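Local coordinates for tyrosine-protein phosphatase YwqE (Bacillus subtilis, PDB 3QY7) that removes phosphate from phosphotyrosine in proteins such as YwqD, YwqF and Ssb, as a manganese-dependent hydrolase of the PHP-like TIM-barrel type, at residues 60-63 and 64-68; 95-98 and 99-103. All coordinates share one frame; numbering follows the deposited sequence.

Contact 1 (60-63 and 64-68); sequences DQLN and KRLIK
Leu-62 and Leu-66 meet one turn apart on the inner face of helix 52-68, and their branches carry the apolar part of this contact: CG of Leu-62 lies 4.0 Å from CD1 of Leu-66. The first torsion of Leu-62 sets its CG anti to the backbone N (chi1 -179°). Leucine suits this buried stripe, being apolar with a branched end that fills the interface with helix 19-31 and strand 74-76.

Backbone bonds of the i to i+4 pattern join the two halves. Leu-66 N donates to O of Leu-62 at 2.8 Å, nearly in line with the carbonyl, while the donor Ile-67 N lies 3.0 Å from O of Asn-63 and is tilted 23° from the carbonyl plane.

Gln-61 and Lys-64 take the exposed flank. Lys-64 bends at its last torsion (chi4 87°), bringing NZ to 3.6 Å from OE1 of Gln-61; one water donates to that OE1 and weakly accepts from NZ. Facing the sheet instead, OD1 of Asn-63 accepts a hydrogen bond from Val-75 N. Arg-65 runs beside helix 19-31 and forms a salt bridge with Glu-69. The helix is thus amphipathic, holding to the barrel through leucines and one amide.

Contact 2 (95-98 and 99-103); sequences QLLS and LNDTK
Ser-98 points its hydroxyl across the turn at the backbone of Thr-102, and OG donates to O of Thr-102 at 2.6 Å. The donor lies in the carbonyl plane, on a lone pair, with a C=O...OG angle of 144°. A chi1 of 58° sets OG between the backbone N and the carbonyl carbon of Ser-98. Serine fits here because it is small enough to be buried and still supplies a donor.

Thr-102 sends its own hydroxyl back up the chain. Its OG1 donates to O of Leu-99 at 2.7 Å, also in the carbonyl plane, and bonds with Tyr-104 N as well. Thr-102 N binds the Leu-99 oxygen too at 2.9 Å, so two donors of one residue grip a single carbonyl. These bonds close a type I' beta turn, in the loop leading from helix 87-92 into strand 104-108 of the barrel. Its central residues, Asn-100 and Asp-101, both have positive phi, a left-handed conformation that Asn and Asp tolerate better than most. A weak bond, Asp-101 N to Ser-98 O at 3.3 Å, closes a second turn, 98-101, overlapping the first.

Leu-97 and Asp-101 slant across each other, CD2 of the leucine lying 3.9 Å from OD2 of the aspartate. That carboxylate oxygen forms a salt bridge with Arg-56 of helix 52-68 and accepts from a water, 2.8 Å away, which in turn receives the N-H of Ser-98. Leu-97 packs against Pro-52 and Val-55 of the same helix.

How the contacts relate
From the N terminus, the chain first passes through contact 1, in the last turns of helix 52-68, where only successive helical turns are joined and no loop is closed. It then runs through strands 74-76 and 80-82 and helix 87-92 before contact 2 closes a small turn just ahead of strand 104-108. The contacts therefore stand in series, neither nesting nor crossing. Their centres are about 21 Å apart and their nearest atoms about 9 Å apart, yet helix 52-68 links them: its C-terminal part places contact 1 in the helical layer outside the first three barrel strands, while its N-terminal part receives the loop of contact 2, whose Leu-99 also reaches strand 36-38.

Contact 1 (60-63 and 64-68)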
ATOM      1  N   ASP A  60      -5.639   6.839 -16.729  1.00 13.46           N
ATOM      2  CA  ASP A  60      -6.128   6.580 -18.074  1.00 14.34           C
ATOM      3  C   ASP A  60      -5.045   6.923 -19.095  1.00 13.67           C
ATOM      4  O   ASP A  60      -4.792   6.152 -20.013  1.00 12.74           O
ATOM      5  CB  ASP A  60      -7.387   7.413 -18.341  1.00 14.44           C
ATOM      6  CG  ASP A  60      -8.654   6.859 -17.678  1.00 19.83           C
ATOM      7  OD1 ASP A  60      -9.669   7.585 -17.706  1.00 22.54           O
ATOM      8  OD2 ASP A  60      -8.678   5.727 -17.152  1.00 21.82           O
ATOM      9  N   GLN A  61      -4.409   8.086 -18.927  1.00 13.58           N
ATOM     10  CA  GLN A  61      -3.330   8.514 -19.822  1.00 14.27           C
ATOM     11  C   GLN A  61      -2.131   7.568 -19.788  1.00 13.40           C
ATOM     12  O   GLN A  61      -1.563   7.245 -20.839  1.00 14.52           O
ATOM     13  CB  GLN A  61      -2.862   9.940 -19.485  1.00 13.84           C
ATOM     14  CG  GLN A  61      -3.858  11.063 -19.830  1.00 16.70           C
ATOM     15  CD  GLN A  61      -4.369  10.999 -21.259  1.00 22.20           C
ATOM     16  OE1 GLN A  61      -5.547  11.252 -21.514  1.00 24.74           O
ATOM     17  NE2 GLN A  61      -3.493  10.653 -22.196  1.00 23.44           N
ATOM     18  N   LEU A  62      -1.742   7.126 -18.585  1.00 12.86           N
ATOM     19  CA  LEU A  62      -0.639   6.175 -18.473  1.00 12.46           C
ATOM     20  C   LEU A  62      -1.003   4.850 -19.146  1.00 11.90           C
ATOM     21  O   LEU A  62      -0.192   4.298 -19.876  1.00 13.14           O
ATOM     22  CB  LEU A  62      -0.199   5.948 -17.029  1.00 12.49           C
ATOM     23  CG  LEU A  62       0.979   4.971 -16.829  1.00 12.04           C
ATOM     24  CD1 LEU A  62       2.213   5.281 -17.697  1.00 12.46           C
ATOM     25  CD2 LEU A  62       1.391   4.942 -15.343  1.00 13.23           C
ATOM     26  N   ASN A  63      -2.227   4.366 -18.935  1.00 11.53           N
ATOM     27  CA  ASN A  63      -2.648   3.144 -19.648  1.00 11.76           C
ATOM     28  C   ASN A  63      -2.528   3.245 -21.165  1.00 12.03           C
ATOM     29  O   ASN A  63      -2.048   2.315 -21.815  1.00 12.14           O
ATOM     30  CB  ASN A  63      -4.052   2.717 -19.262  1.00 11.24           C
ATOM     31  CG  ASN A  63      -4.093   2.076 -17.903  1.00 12.52           C
ATOM     32  OD1 ASN A  63      -3.170   1.334 -17.525  1.00 11.76           O
ATOM     33  ND2 ASN A  63      -5.142   2.357 -17.152  1.00 12.16           N
ATOM     34  N   LYS A  64      -2.932   4.390 -21.717  1.00 12.19           N
ATOM     35  CA  LYS A  64      -2.800   4.606 -23.159  1.00 13.40           C
ATOM     36  C   LYS A  64      -1.334   4.571 -23.607  1.00 12.94           C
ATOM     37  O   LYS A  64      -1.019   3.986 -24.638  1.00 13.54           O
ATOM     38  CB  LYS A  64      -3.460   5.925 -23.566  1.00 13.62           C
ATOM     39  CG  LYS A  64      -4.979   5.882 -23.534  1.00 17.44           C
ATOM     40  CD  LYS A  64      -5.578   7.114 -24.192  1.00 23.16           C
ATOM     41  CE  LYS A  64      -7.030   7.328 -23.774  1.00 25.03           C
ATOM     42  NZ  LYS A  64      -7.079   8.121 -22.506  1.00 27.13           N
ATOM     43  N   ARG A  65      -0.458   5.122 -22.791  1.00 13.31           N
ATOM     44  CA  ARG A  65       0.923   5.113 -23.117  1.00 13.73           C
ATOM     45  C   ARG A  65       1.548   3.727 -23.013  1.00 13.43           C
ATOM     46  O   ARG A  65       2.396   3.383 -23.762  1.00 13.24           O
ATOM     47  CB  ARG A  65       1.634   6.096 -22.223  1.00 14.73           C
ATOM     48  CG  ARG A  65       3.036   6.061 -22.341  1.00 18.78           C
ATOM     49  CD  ARG A  65       3.578   7.254 -22.860  1.00 26.46           C
ATOM     50  NE  ARG A  65       4.387   7.026 -24.080  1.00 31.62           N
ATOM     51  CZ  ARG A  65       5.632   7.433 -24.220  1.00 33.68           C
ATOM     52  NH1 ARG A  65       6.232   8.127 -23.286  1.00 34.44           N
ATOM     53  NH2 ARG A  65       6.261   7.187 -25.312  1.00 35.25           N
ATOM     54  N   LEU A  66       1.115   2.983 -22.016  1.00 12.78           N
ATOM     55  CA  LEU A  66       1.599   1.621 -21.864  1.00 12.32           C
ATOM     56  C   LEU A  66       1.201   0.789 -23.079  1.00 12.91           C
ATOM     57  O   LEU A  66       1.979  -0.026 -23.540  1.00 13.48           O
ATOM     58  CB  LEU A  66       1.076   0.986 -20.565  1.00 12.74           C
ATOM     59  CG  LEU A  66       1.610   1.654 -19.297  1.00 13.24           C
ATOM     60  CD1 LEU A  66       0.829   1.164 -18.076  1.00 15.26           C
ATOM     61  CD2 LEU A  66       3.136   1.461 -19.137  1.00 15.92           C
ATOM     62  N   ILE A  67      -0.006   1.010 -23.606  1.00 13.59           N
ATOM     63  CA  ILE A  67      -0.459   0.297 -24.797  1.00 14.06           C
ATOM     64  C   ILE A  67       0.413   0.716 -25.984  1.00 14.76           C
ATOM     65  O   ILE A  67       0.925  -0.126 -26.707  1.00 14.55           O
ATOM     66  CB  ILE A  67      -1.966   0.549 -25.071  1.00 13.91           C
ATOM     67  CG1 ILE A  67      -2.818  -0.171 -24.020  1.00 14.41           C
ATOM     68  CG2 ILE A  67      -2.354   0.049 -26.441  1.00 15.02           C
ATOM     69  CD1 ILE A  67      -4.257   0.331 -23.950  1.00 17.94           C
ATOM     70  N   LYS A  68       0.656   2.014 -26.115  1.00 15.64           N
ATOM     71  CA  LYS A  68       1.527   2.533 -27.172  1.00 16.36           C
ATOM     72  C   LYS A  68       2.902   1.859 -27.143  1.00 16.09           C
ATOM     73  O   LYS A  68       3.453   1.492 -28.195  1.00 17.57           O
ATOM     74  CB  LYS A  68       1.665   4.050 -27.025  1.00 16.68           C
ATOM     75  CG  LYS A  68       2.742   4.699 -27.884  1.00 19.74           C
ATOM     76  CD  LYS A  68       2.908   6.171 -27.480  1.00 23.99           C
ATOM     77  CE  LYS A  68       3.737   6.951 -28.496  1.00 25.98           C
ATOM     78  NZ  LYS A  68       4.220   8.250 -27.926  1.00 28.62           N
TER
HETATM   79  O   HOH W   1      -8.617  10.399 -20.761  1.00 30.48           O

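Contact 2 (95-98 and 99-103)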
ATOM      1  N   GLN A  95     -14.278  13.080  -2.508  1.00 25.33           N
ATOM      2  CA  GLN A  95     -13.133  13.961  -2.664  1.00 24.14           C
ATOM      3  C   GLN A  95     -11.844  13.211  -2.321  1.00 22.47           C
ATOM      4  O   GLN A  95     -10.757  13.781  -2.370  1.00 22.47           O
ATOM      5  CB  GLN A  95     -13.296  15.221  -1.800  1.00 24.63           C
ATOM      6  CG  GLN A  95     -14.256  16.271  -2.408  1.00 27.90           C
ATOM      7  CD  GLN A  95     -14.957  17.131  -1.359  1.00 31.37           C
ATOM      8  OE1 GLN A  95     -14.412  17.399  -0.280  1.00 34.28           O
ATOM      9  NE2 GLN A  95     -16.174  17.563  -1.672  1.00 32.03           N
ATOM     10  N   LEU A  96     -11.996  11.930  -1.991  1.00 20.17           N
ATOM     11  CA  LEU A  96     -10.873  11.003  -1.839  1.00 18.55           C
ATOM     12  C   LEU A  96     -11.191   9.743  -2.617  1.00 17.23           C
ATOM     13  O   LEU A  96     -12.358   9.424  -2.851  1.00 17.88           O
ATOM     14  CB  LEU A  96     -10.641  10.643  -0.370  1.00 18.37           C
ATOM     15  CG  LEU A  96     -10.188  11.722   0.611  1.00 18.17           C
ATOM     16  CD1 LEU A  96     -10.271  11.156   2.019  1.00 18.03           C
ATOM     17  CD2 LEU A  96      -8.788  12.212   0.291  1.00 17.23           C
ATOM     18  N   LEU A  97     -10.144   9.016  -2.996  1.00 16.09           N
ATOM     19  CA  LEU A  97     -10.281   7.734  -3.677  1.00 14.84           C
ATOM     20  C   LEU A  97      -9.924   6.600  -2.739  1.00 14.25           C
ATOM     21  O   LEU A  97      -8.931   6.679  -1.998  1.00 14.55           O
ATOM     22  CB  LEU A  97      -9.334   7.667  -4.887  1.00 14.29           C
ATOM     23  CG  LEU A  97      -9.617   8.498  -6.134  1.00 14.99           C
ATOM     24  CD1 LEU A  97      -8.489   8.365  -7.115  1.00 14.35           C
ATOM     25  CD2 LEU A  97     -10.933   8.046  -6.794  1.00 14.65           C
ATOM     26  N   SER A  98     -10.735   5.548  -2.754  1.00 12.95           N
ATOM     27  CA  SER A  98     -10.318   4.293  -2.165  1.00 12.55           C
ATOM     28  C   SER A  98      -9.547   3.518  -3.233  1.00 12.06           C
ATOM     29  O   SER A  98      -9.440   3.974  -4.376  1.00 12.18           O
ATOM     30  CB  SER A  98     -11.511   3.500  -1.639  1.00 12.70           C
ATOM     31  OG  SER A  98     -12.434   3.258  -2.691  1.00 14.00           O
ATOM     32  N   LEU A  99      -8.966   2.389  -2.843  1.00 11.36           N
ATOM     33  CA  LEU A  99      -8.117   1.625  -3.755  1.00 10.60           C
ATOM     34  C   LEU A  99      -9.000   0.975  -4.810  1.00 10.32           C
ATOM     35  O   LEU A  99      -9.844   0.158  -4.489  1.00 10.51           O
ATOM     36  CB  LEU A  99      -7.301   0.575  -2.969  1.00 10.21           C
ATOM     37  CG  LEU A  99      -6.317   1.130  -1.912  1.00  9.44           C
ATOM     38  CD1 LEU A  99      -5.735   0.010  -1.107  1.00 10.83           C
ATOM     39  CD2 LEU A  99      -5.194   1.957  -2.592  1.00 10.27           C
ATOM     40  N   ASN A 100      -8.801   1.360  -6.072  1.00 10.74           N
ATOM     41  CA  ASN A 100      -9.622   0.867  -7.160  1.00 11.04           C
ATOM     42  C   ASN A 100     -11.120   0.993  -6.880  1.00 11.75           C
ATOM     43  O   ASN A 100     -11.909   0.127  -7.270  1.00 11.93           O
ATOM     44  CB  ASN A 100      -9.260  -0.593  -7.506  1.00 11.11           C
ATOM     45  CG  ASN A 100      -9.890  -1.041  -8.808  1.00 12.66           C
ATOM     46  OD1 ASN A 100     -10.016  -0.251  -9.726  1.00 13.76           O
ATOM     47  ND2 ASN A 100     -10.295  -2.313  -8.881  1.00 11.97           N
ATOM     48  N   ASP A 101     -11.503   2.055  -6.178  1.00 12.80           N
ATOM     49  CA  ASP A 101     -12.923   2.291  -5.847  1.00 14.25           C
ATOM     50  C   ASP A 101     -13.567   1.166  -5.025  1.00 14.32           C
ATOM     51  O   ASP A 101     -14.789   1.023  -5.013  1.00 16.08           O
ATOM     52  CB  ASP A 101     -13.736   2.531  -7.136  1.00 14.27           C
ATOM     53  CG  ASP A 101     -13.308   3.772  -7.876  1.00 17.40           C
ATOM     54  OD1 ASP A 101     -13.127   3.680  -9.115  1.00 17.35           O
ATOM     55  OD2 ASP A 101     -13.121   4.839  -7.236  1.00 19.51           O
ATOM     56  N   THR A 102     -12.754   0.363  -4.343  1.00 13.01           N
ATOM     57  CA  THR A 102     -13.254  -0.702  -3.476  1.00 12.51           C
ATOM     58  C   THR A 102     -13.464  -0.201  -2.053  1.00 12.40           C
ATOM     59  O   THR A 102     -13.292   0.975  -1.774  1.00 12.50           O
ATOM     60  CB  THR A 102     -12.270  -1.877  -3.402  1.00 12.30           C
ATOM     61  OG1 THR A 102     -11.094  -1.459  -2.673  1.00 12.87           O
ATOM     62  CG2 THR A 102     -11.903  -2.363  -4.808  1.00 13.60           C
ATOM     63  N   LYS A 103     -13.804  -1.119  -1.153  1.00 12.45           N
ATOM     64  CA  LYS A 103     -13.983  -0.780   0.251  1.00 13.27           C
ATOM     65  C   LYS A 103     -12.672  -0.552   0.983  1.00 13.30           C
ATOM     66  O   LYS A 103     -12.692  -0.155   2.138  1.00 13.54           O
ATOM     67  CB  LYS A 103     -14.765  -1.874   0.964  1.00 13.46           C
ATOM     68  CG  LYS A 103     -13.978  -3.136   1.262  1.00 16.45           C
ATOM     69  CD  LYS A 103     -14.835  -4.147   1.983  1.00 20.34           C
ATOM     70  CE  LYS A 103     -15.826  -4.773   1.048  1.00 23.04           C
ATOM     71  NZ  LYS A 103     -16.860  -5.524   1.834  1.00 25.70           N
TER
HETATM   72  O   HOH W   2     -13.071   5.652  -4.608  1.00 16.66           O